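Local coordinates for 3-oxoacyl-(acyl-carrier protein) synthase II (Thermus thermophilus, PDB 1J3N) that catalyses, as a homodimeric condensing enzyme of the beta-ketoacyl-ACP synthase family, the condensation that elongates the acyl-ACP chain in fatty acid synthesis, at residues L12-V17 and I48-D53; A190-M195 and F227-G232; L222-F227 and D368-L373. One frame throughout, in Å; residues are numbered along the deposited sequence.

Interaction 1 (L12-V17 and I48-D53); sequences LTPIGV and IAAEVD
Pro14 and Val52 carry most of this contact, in which the tight turn of a beta hairpin, type I from Thr13 to Gly16, rests on the chain leaving strand 48-50. The proline ring lies alongside Ala50: its CB is 3.6 Å from Ala50 CB, and its CG comes within 3.2 Å of Ala50 O. Val52 fits beside the ring with its two methyls on separate tasks. Chi1 of 163° sets CG1 anti to the backbone N and directs it to Leu12, where it lies 4.1 Å from CD1, while CG2 packs on the peptide carbon of Thr13 (CG2 to C, 3.6 Å). An alanine at this position would lose both methyls and would probably leave Leu12 CD1 and the Thr13 carbonyl without this packing partner. Beyond Val52 the polar link is indirect, since one water donates to Thr13 O and accepts from Asp53 N. In the next shell, the Glu51 carboxylate is held by Arg34 and Thr37, Ala50 pairs through its backbone with Met229, and Ile336 of helix 333-336 touches Pro14. The turn is braced by the Thr13 side chain, whose OG1 forms an ST turn by accepting from Ile15 N. The same hydroxyl donates to Gly16 O at 3.1 Å, in the carbonyl plane on a lone pair, so that this oxygen takes both Thr13 OG1 and Thr13 N.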
loop_
_atom_site.group_PDB
_atom_site.type_symbol
_atom_site.label_atom_id
_atom_site.label_comp_id
_atom_site.label_asym_id
_atom_site.label_seq_id
_atom_site.Cartn_x
_atom_site.Cartn_y
_atom_site.Cartn_z
ATOM N N LEU A 12 -14.844 0.008 -14.558
ATOM C CA LEU A 12 -14.249 -0.495 -15.794
ATOM C C LEU A 12 -14.199 -2.003 -15.570
ATOM O O LEU A 12 -13.280 -2.509 -14.929
ATOM C CB LEU A 12 -12.839 0.070 -15.990
ATOM C CG LEU A 12 -12.167 -0.246 -17.328
ATOM C CD1 LEU A 12 -13.031 0.260 -18.480
ATOM C CD2 LEU A 12 -10.794 0.398 -17.375
ATOM N N THR A 13 -15.189 -2.722 -16.095
ATOM C CA THR A 13 -15.265 -4.165 -15.874
ATOM C C THR A 13 -15.397 -5.054 -17.098
ATOM O O THR A 13 -15.660 -4.581 -18.204
ATOM C CB THR A 13 -16.457 -4.503 -14.943
ATOM O OG1 THR A 13 -17.665 -4.580 -15.715
ATOM C CG2 THR A 13 -16.619 -3.428 -13.889
ATOM N N PRO A 14 -15.209 -6.375 -16.904
ATOM C CA PRO A 14 -15.302 -7.398 -17.950
ATOM C C PRO A 14 -16.700 -7.549 -18.563
ATOM O O PRO A 14 -16.862 -8.234 -19.568
ATOM C CB PRO A 14 -14.858 -8.668 -17.227
ATOM C CG PRO A 14 -13.842 -8.159 -16.274
ATOM C CD PRO A 14 -14.544 -6.927 -15.710
ATOM N N ILE A 15 -17.707 -6.922 -17.961
ATOM C CA ILE A 15 -19.064 -7.017 -18.502
ATOM C C ILE A 15 -19.672 -5.651 -18.768
ATOM O O ILE A 15 -20.874 -5.534 -18.989
ATOM C CB ILE A 15 -20.009 -7.793 -17.565
ATOM C CG1 ILE A 15 -20.212 -7.027 -16.257
ATOM C CG2 ILE A 15 -19.439 -9.174 -17.287
ATOM C CD1 ILE A 15 -21.089 -7.788 -15.249
ATOM N N GLY A 16 -18.840 -4.615 -18.740
ATOM C CA GLY A 16 -19.345 -3.284 -19.008
ATOM C C GLY A 16 -18.412 -2.142 -18.669
ATOM O O GLY A 16 -17.783 -2.139 -17.610
ATOM N N VAL A 17 -18.311 -1.177 -19.580
ATOM C CA VAL A 17 -17.484 0.005 -19.361
ATOM C C VAL A 17 -18.453 1.075 -18.864
ATOM O O VAL A 17 -19.391 1.463 -19.570
ATOM C CB VAL A 17 -16.812 0.504 -20.669
ATOM C CG1 VAL A 17 -16.069 1.813 -20.412
ATOM C CG2 VAL A 17 -15.846 -0.540 -21.200
ATOM N N ILE A 48 -8.627 -19.144 -19.944
ATOM C CA ILE A 48 -9.820 -18.300 -19.899
ATOM C C ILE A 48 -9.614 -17.173 -18.881
ATOM O O ILE A 48 -8.846 -17.318 -17.931
ATOM C CB ILE A 48 -11.069 -19.100 -19.457
ATOM C CG1 ILE A 48 -10.842 -19.686 -18.058
ATOM C CG2 ILE A 48 -11.382 -20.183 -20.480
ATOM C CD1 ILE A 48 -12.068 -20.362 -17.446
ATOM N N ALA A 49 -10.308 -16.060 -19.084
ATOM C CA ALA A 49 -10.197 -14.917 -18.179
ATOM C C ALA A 49 -11.324 -13.932 -18.459
ATOM O O ALA A 49 -12.014 -14.033 -19.486
ATOM C CB ALA A 49 -8.837 -14.225 -18.362
ATOM N N ALA A 50 -11.506 -12.983 -17.544
ATOM C CA ALA A 50 -12.538 -11.962 -17.693
ATOM C C ALA A 50 -11.835 -10.715 -18.205
ATOM O O ALA A 50 -11.364 -9.893 -17.423
ATOM C CB ALA A 50 -13.214 -11.688 -16.343
ATOM N N GLU A 51 -11.757 -10.591 -19.526
ATOM C CA GLU A 51 -11.087 -9.463 -20.151
ATOM C C GLU A 51 -11.972 -8.239 -20.340
ATOM O O GLU A 51 -13.191 -8.337 -20.528
ATOM C CB GLU A 51 -10.497 -9.885 -21.504
ATOM C CG GLU A 51 -9.559 -11.085 -21.429
ATOM C CD GLU A 51 -9.026 -11.494 -22.793
ATOM O OE1 GLU A 51 -9.757 -11.306 -23.790
ATOM O OE2 GLU A 51 -7.890 -12.015 -22.871
ATOM N N VAL A 52 -11.332 -7.076 -20.267
ATOM C CA VAL A 52 -12.010 -5.809 -20.448
ATOM C C VAL A 52 -11.784 -5.358 -21.886
ATOM O O VAL A 52 -10.712 -5.569 -22.446
ATOM C CB VAL A 52 -11.438 -4.721 -19.500
ATOM C CG1 VAL A 52 -11.842 -3.348 -19.990
ATOM C CG2 VAL A 52 -11.942 -4.942 -18.070
ATOM N N ASP A 53 -12.803 -4.745 -22.474
ATOM C CA ASP A 53 -12.716 -4.227 -23.832
ATOM C C ASP A 53 -12.929 -2.726 -23.750
ATOM O O ASP A 53 -14.047 -2.266 -23.544
ATOM C CB ASP A 53 -13.793 -4.848 -24.731
ATOM C CG ASP A 53 -13.517 -6.302 -25.054
ATOM O OD1 ASP A 53 -12.351 -6.627 -25.363
ATOM O OD2 ASP A 53 -14.467 -7.113 -25.014
HETATM O O HOH W 1 -15.386 -4.745 -21.083
#

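Interaction 2 (A190-M195 and F227-G232); sequences AAITPM and FVMGEG
Glu231 OE2 is gripped by Arg38 in a salt bridge and by the backbone N of Val52, and the carboxylate so held becomes a wall for Ile192, whose CD1 lies 3.7 Å from Glu231 CD. Ile192 is the centre of an inverse gamma turn, just before Thr193 takes the N-cap position of helix 194-202. The Ile192 side chain crosses that of Glu231 at about a right angle. The other carboxylate oxygen reaches the turn through a water, which donates to Glu231 OE1 and accepts from Ile192 N, each at 2.9 Å. Met229 also runs alongside Ile192, the two side chains sliding past each other in opposite directions. The thioether meets the first residue of the turn: SD is 3.1 Å from Ala191 O, the oxygen that also takes a weak bond from Thr193 N, and the angle CG-SD...O of about 164° puts it nearly opposite the CG-SD bond, consistent with a chalcogen-type contact. A bend at chi3, -86°, brings CE to 3.5 Å from the same oxygen. Outside the two segments, Ala196, Ile197 and Phe200 of helix 194-202 pack on Met229, while Pro194 packs on Phe119 and Met195 on Ile127, both of the second subunit. The contact thus joins the exit of strand 182-189 to the approach of its antiparallel neighbour, strand 232-240. A second water donates to Gly230 O at 2.7 Å and accepts from Ala191 N.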
loop_
_atom_site.group_PDB
_atom_site.type_symbol
_atom_site.label_atom_id
_atom_site.label_comp_id
_atom_site.label_asym_id
_atom_site.label_seq_id
_atom_site.Cartn_x
_atom_site.Cartn_y
_atom_site.Cartn_z
ATOM N N ALA A 190 -4.187 -5.248 -13.686
ATOM C CA ALA A 190 -3.990 -5.584 -15.095
ATOM C C ALA A 190 -2.977 -6.726 -15.152
ATOM O O ALA A 190 -1.868 -6.560 -15.659
ATOM C CB ALA A 190 -3.461 -4.371 -15.854
ATOM N N ALA A 191 -3.368 -7.883 -14.625
ATOM C CA ALA A 191 -2.477 -9.032 -14.579
ATOM C C ALA A 191 -2.815 -10.202 -15.508
ATOM O O ALA A 191 -2.391 -11.341 -15.264
ATOM C CB ALA A 191 -2.365 -9.524 -13.144
ATOM N N ILE A 192 -3.576 -9.943 -16.561
ATOM C CA ILE A 192 -3.886 -11.006 -17.504
ATOM C C ILE A 192 -2.673 -11.077 -18.424
ATOM O O ILE A 192 -2.651 -10.486 -19.510
ATOM C CB ILE A 192 -5.170 -10.705 -18.311
ATOM C CG1 ILE A 192 -6.375 -10.676 -17.358
ATOM C CG2 ILE A 192 -5.378 -11.772 -19.389
ATOM C CD1 ILE A 192 -7.736 -10.509 -18.046
ATOM N N THR A 193 -1.643 -11.766 -17.941
ATOM C CA THR A 193 -0.400 -11.933 -18.679
ATOM C C THR A 193 0.079 -13.379 -18.550
ATOM O O THR A 193 -0.366 -14.126 -17.669
ATOM C CB THR A 193 0.697 -10.954 -18.166
ATOM O OG1 THR A 193 1.161 -11.365 -16.873
ATOM C CG2 THR A 193 0.145 -9.549 -18.067
ATOM N N PRO A 194 0.982 -13.801 -19.442
ATOM C CA PRO A 194 1.504 -15.175 -19.412
ATOM C C PRO A 194 2.077 -15.571 -18.057
ATOM O O PRO A 194 1.765 -16.640 -17.518
ATOM C CB PRO A 194 2.581 -15.164 -20.496
ATOM C CG PRO A 194 2.107 -14.106 -21.453
ATOM C CD PRO A 194 1.563 -13.029 -20.556
ATOM N N MET A 195 2.912 -14.695 -17.507
ATOM C CA MET A 195 3.566 -14.960 -16.231
ATOM C C MET A 195 2.668 -14.977 -15.004
ATOM O O MET A 195 2.917 -15.736 -14.075
ATOM C CB MET A 195 4.707 -13.962 -16.013
ATOM C CG MET A 195 5.419 -14.110 -14.676
ATOM S SD MET A 195 6.946 -13.155 -14.641
ATOM C CE MET A 195 7.903 -14.124 -13.502
ATOM N N PHE A 227 -10.709 -19.908 -8.831
ATOM C CA PHE A 227 -11.247 -18.704 -9.443
ATOM C C PHE A 227 -10.771 -18.416 -10.862
ATOM O O PHE A 227 -9.928 -19.128 -11.416
ATOM C CB PHE A 227 -11.025 -17.484 -8.519
ATOM C CG PHE A 227 -9.598 -17.035 -8.395
ATOM C CD1 PHE A 227 -9.010 -16.251 -9.381
ATOM C CD2 PHE A 227 -8.854 -17.356 -7.265
ATOM C CE1 PHE A 227 -7.707 -15.787 -9.241
ATOM C CE2 PHE A 227 -7.554 -16.899 -7.120
ATOM C CZ PHE A 227 -6.980 -16.111 -8.113
ATOM N N VAL A 228 -11.370 -17.392 -11.460
ATOM C CA VAL A 228 -11.028 -16.974 -12.813
ATOM C C VAL A 228 -10.438 -15.586 -12.651
ATOM O O VAL A 228 -10.980 -14.762 -11.913
ATOM C CB VAL A 228 -12.283 -16.900 -13.719
ATOM C CG1 VAL A 228 -11.888 -16.470 -15.135
ATOM C CG2 VAL A 228 -12.970 -18.253 -13.757
ATOM N N MET A 229 -9.319 -15.325 -13.313
ATOM C CA MET A 229 -8.709 -14.010 -13.179
ATOM C C MET A 229 -9.421 -13.014 -14.071
ATOM O O MET A 229 -9.688 -13.293 -15.238
ATOM C CB MET A 229 -7.226 -14.036 -13.548
ATOM C CG MET A 229 -6.504 -12.746 -13.139
ATOM S SD MET A 229 -4.908 -12.520 -13.948
ATOM C CE MET A 229 -3.830 -13.450 -12.853
ATOM N N GLY A 230 -9.727 -11.854 -13.502
ATOM C CA GLY A 230 -10.391 -10.802 -14.241
ATOM C C GLY A 230 -9.491 -9.587 -14.203
ATOM O O GLY A 230 -8.450 -9.602 -13.554
ATOM N N GLU A 231 -9.867 -8.539 -14.912
ATOM C CA GLU A 231 -9.067 -7.330 -14.926
ATOM C C GLU A 231 -10.041 -6.173 -14.889
ATOM O O GLU A 231 -11.245 -6.355 -15.107
ATOM C CB GLU A 231 -8.217 -7.252 -16.200
ATOM C CG GLU A 231 -8.995 -6.856 -17.440
ATOM C CD GLU A 231 -8.148 -6.879 -18.696
ATOM O OE1 GLU A 231 -6.928 -6.615 -18.596
ATOM O OE2 GLU A 231 -8.703 -7.143 -19.786
ATOM N N GLY A 232 -9.525 -4.989 -14.612
ATOM C CA GLY A 232 -10.377 -3.822 -14.569
ATOM C C GLY A 232 -10.003 -2.887 -13.442
ATOM O O GLY A 232 -8.922 -2.993 -12.852
HETATM O O HOH W 2 -5.833 -9.065 -13.676
HETATM O O HOH W 3 -4.294 -7.396 -17.785
#

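Interaction 3 (L222-F227 and D368-L373); sequences LSRDGF and DPDPEL
With chi1 of Asp368 at 60°, its CG sits between its own backbone N and carbonyl carbon, and OD2 is delivered to Ser223; in Asp370 CG lies instead anti to the backbone N (chi1 -167°), which sends OD2 to Arg224. Asp368 OD2 accepts from Ser223 OG at 3.0 Å, on the syn side but out of the carboxylate plane, and more weakly from Ser223 N at 2.8 Å. Its backbone O takes a nearly straight bond from Leu222 N, 2.8 Å long. Arg218 holds the other carboxylate oxygen. Arg224 NH1 makes a salt bridge of 3.2 Å to the anti side of Asp370 OD2 but out of the carboxylate plane (29°), and a water joins Arg224 NH2, Asp370 OD2 and Glu372 OE2. Backbone oxygens of Thr221, Thr305 and Pro306 take further guanidinium N-H groups, probably fixing its rotation. Leu222 crosses Asp370 at about a right angle, CD2 being 3.4 Å from OD2, and also touches Pro371. Asp370 OD1 accepts from Glu372 N at 2.9 Å, and Asp370 O from Leu373 N: an Asx turn within the type I beta turn Asp370-Leu373, which shapes the loop that receives 222-227.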
loop_
_atom_site.group_PDB
_atom_site.type_symbol
_atom_site.label_atom_id
_atom_site.label_comp_id
_atom_site.label_asym_id
_atom_site.label_seq_id
_atom_site.Cartn_x
_atom_site.Cartn_y
_atom_site.Cartn_z
ATOM N N LEU A 222 -21.216 -27.122 -5.842
ATOM C CA LEU A 222 -20.494 -28.340 -5.499
ATOM C C LEU A 222 -19.317 -28.602 -6.435
ATOM O O LEU A 222 -18.357 -29.265 -6.054
ATOM C CB LEU A 222 -21.453 -29.528 -5.538
ATOM C CG LEU A 222 -22.510 -29.597 -4.431
ATOM C CD1 LEU A 222 -23.680 -30.470 -4.876
ATOM C CD2 LEU A 222 -21.871 -30.144 -3.158
ATOM N N SER A 223 -19.390 -28.075 -7.655
ATOM C CA SER A 223 -18.333 -28.276 -8.645
ATOM C C SER A 223 -17.312 -27.141 -8.762
ATOM O O SER A 223 -16.520 -27.115 -9.710
ATOM C CB SER A 223 -18.957 -28.541 -10.019
ATOM O OG SER A 223 -19.866 -27.511 -10.377
ATOM N N ARG A 224 -17.320 -26.216 -7.805
ATOM C CA ARG A 224 -16.384 -25.085 -7.819
ATOM C C ARG A 224 -14.929 -25.573 -7.739
ATOM O O ARG A 224 -14.585 -26.360 -6.861
ATOM C CB ARG A 224 -16.703 -24.133 -6.663
ATOM C CG ARG A 224 -16.633 -24.746 -5.263
ATOM C CD ARG A 224 -17.126 -23.736 -4.223
ATOM N NE ARG A 224 -16.838 -24.095 -2.837
ATOM C CZ ARG A 224 -17.636 -24.817 -2.050
ATOM N NH1 ARG A 224 -18.793 -25.278 -2.506
ATOM N NH2 ARG A 224 -17.285 -25.064 -0.791
ATOM N N ASP A 225 -14.075 -25.097 -8.648
ATOM C CA ASP A 225 -12.683 -25.550 -8.686
ATOM C C ASP A 225 -11.603 -24.472 -8.841
ATOM O O ASP A 225 -10.625 -24.685 -9.560
ATOM C CB ASP A 225 -12.517 -26.556 -9.827
ATOM C CG ASP A 225 -12.498 -25.887 -11.200
ATOM O OD1 ASP A 225 -13.428 -25.103 -11.499
ATOM O OD2 ASP A 225 -11.555 -26.144 -11.981
ATOM N N GLY A 226 -11.758 -23.334 -8.171
ATOM C CA GLY A 226 -10.765 -22.280 -8.292
ATOM C C GLY A 226 -11.352 -21.064 -8.980
ATOM O O GLY A 226 -12.377 -21.167 -9.658
ATOM N N PHE A 227 -10.709 -19.908 -8.831
ATOM C CA PHE A 227 -11.247 -18.704 -9.443
ATOM C C PHE A 227 -10.771 -18.416 -10.862
ATOM O O PHE A 227 -9.928 -19.128 -11.416
ATOM C CB PHE A 227 -11.025 -17.484 -8.519
ATOM C CG PHE A 227 -9.598 -17.035 -8.395
ATOM C CD1 PHE A 227 -9.010 -16.251 -9.381
ATOM C CD2 PHE A 227 -8.854 -17.356 -7.265
ATOM C CE1 PHE A 227 -7.707 -15.787 -9.241
ATOM C CE2 PHE A 227 -7.554 -16.899 -7.120
ATOM C CZ PHE A 227 -6.980 -16.111 -8.113
ATOM N N ASP A 368 -25.574 -26.218 -9.372
ATOM C CA ASP A 368 -25.459 -27.289 -8.385
ATOM C C ASP A 368 -25.061 -26.710 -7.034
ATOM O O ASP A 368 -23.936 -26.903 -6.574
ATOM C CB ASP A 368 -24.397 -28.293 -8.834
ATOM C CG ASP A 368 -23.025 -27.655 -8.992
ATOM O OD1 ASP A 368 -22.919 -26.631 -9.702
ATOM O OD2 ASP A 368 -22.053 -28.175 -8.405
ATOM N N PRO A 369 -25.982 -25.990 -6.378
ATOM C CA PRO A 369 -25.666 -25.400 -5.074
ATOM C C PRO A 369 -25.225 -26.432 -4.045
ATOM O O PRO A 369 -25.733 -27.554 -4.024
ATOM C CB PRO A 369 -26.967 -24.696 -4.687
ATOM C CG PRO A 369 -28.023 -25.518 -5.389
ATOM C CD PRO A 369 -27.390 -25.749 -6.739
ATOM N N ASP A 370 -24.267 -26.043 -3.208
ATOM C CA ASP A 370 -23.738 -26.906 -2.159
ATOM C C ASP A 370 -24.661 -26.831 -0.943
ATOM O O ASP A 370 -24.839 -25.766 -0.357
ATOM C CB ASP A 370 -22.333 -26.451 -1.754
ATOM C CG ASP A 370 -21.605 -27.481 -0.911
ATOM O OD1 ASP A 370 -22.207 -28.008 0.053
ATOM O OD2 ASP A 370 -20.424 -27.759 -1.210
ATOM N N PRO A 371 -25.251 -27.969 -0.543
ATOM C CA PRO A 371 -26.159 -28.011 0.609
ATOM C C PRO A 371 -25.525 -27.672 1.959
ATOM O O PRO A 371 -26.208 -27.232 2.873
ATOM C CB PRO A 371 -26.704 -29.437 0.564
ATOM C CG PRO A 371 -25.553 -30.213 -0.024
ATOM C CD PRO A 371 -25.093 -29.308 -1.140
ATOM N N GLU A 372 -24.220 -27.883 2.085
ATOM C CA GLU A 372 -23.530 -27.583 3.334
ATOM C C GLU A 372 -23.538 -26.077 3.619
ATOM O O GLU A 372 -23.383 -25.653 4.766
ATOM C CB GLU A 372 -22.087 -28.087 3.272
ATOM C CG GLU A 372 -21.253 -27.707 4.487
ATOM C CD GLU A 372 -19.781 -28.016 4.303
ATOM O OE1 GLU A 372 -19.364 -29.168 4.560
ATOM O OE2 GLU A 372 -19.042 -27.100 3.888
ATOM N N LEU A 373 -23.717 -25.279 2.570
ATOM C CA LEU A 373 -23.746 -23.819 2.685
ATOM C C LEU A 373 -25.188 -23.341 2.484
ATOM O O LEU A 373 -25.545 -22.856 1.411
ATOM C CB LEU A 373 -22.839 -23.202 1.614
ATOM C CG LEU A 373 -21.456 -23.844 1.446
ATOM C CD1 LEU A 373 -20.754 -23.251 0.235
ATOM C CD2 LEU A 373 -20.633 -23.629 2.705
HETATM O O HOH W 4 -18.681 -26.701 1.138
#

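Interactions 1 and 2 are neighbours, their centres 10 Å apart. They touch directly, for Ala50 N lies 3.0 Å from Met229 O, a probable hydrogen bond. Both gather at ends of the mixed sheet, in which strand 232-240 pairs antiparallel with strands 4-13 and 182-189, and both belong to the N-terminal beta-ketoacyl synthase domain. Interaction 3 lies farther out, 24 Å from interaction 1 and 22 Å from interaction 2 between centres. Along the chain interaction 1 closes before the others open, whereas interactions 2 and 3 alternate. Phe227 ends 222-227 and begins 227-232, so one continuous stretch, 222-232, runs from the contact with 368-373 to the start of strand 232-240, tying chain regions distant in sequence.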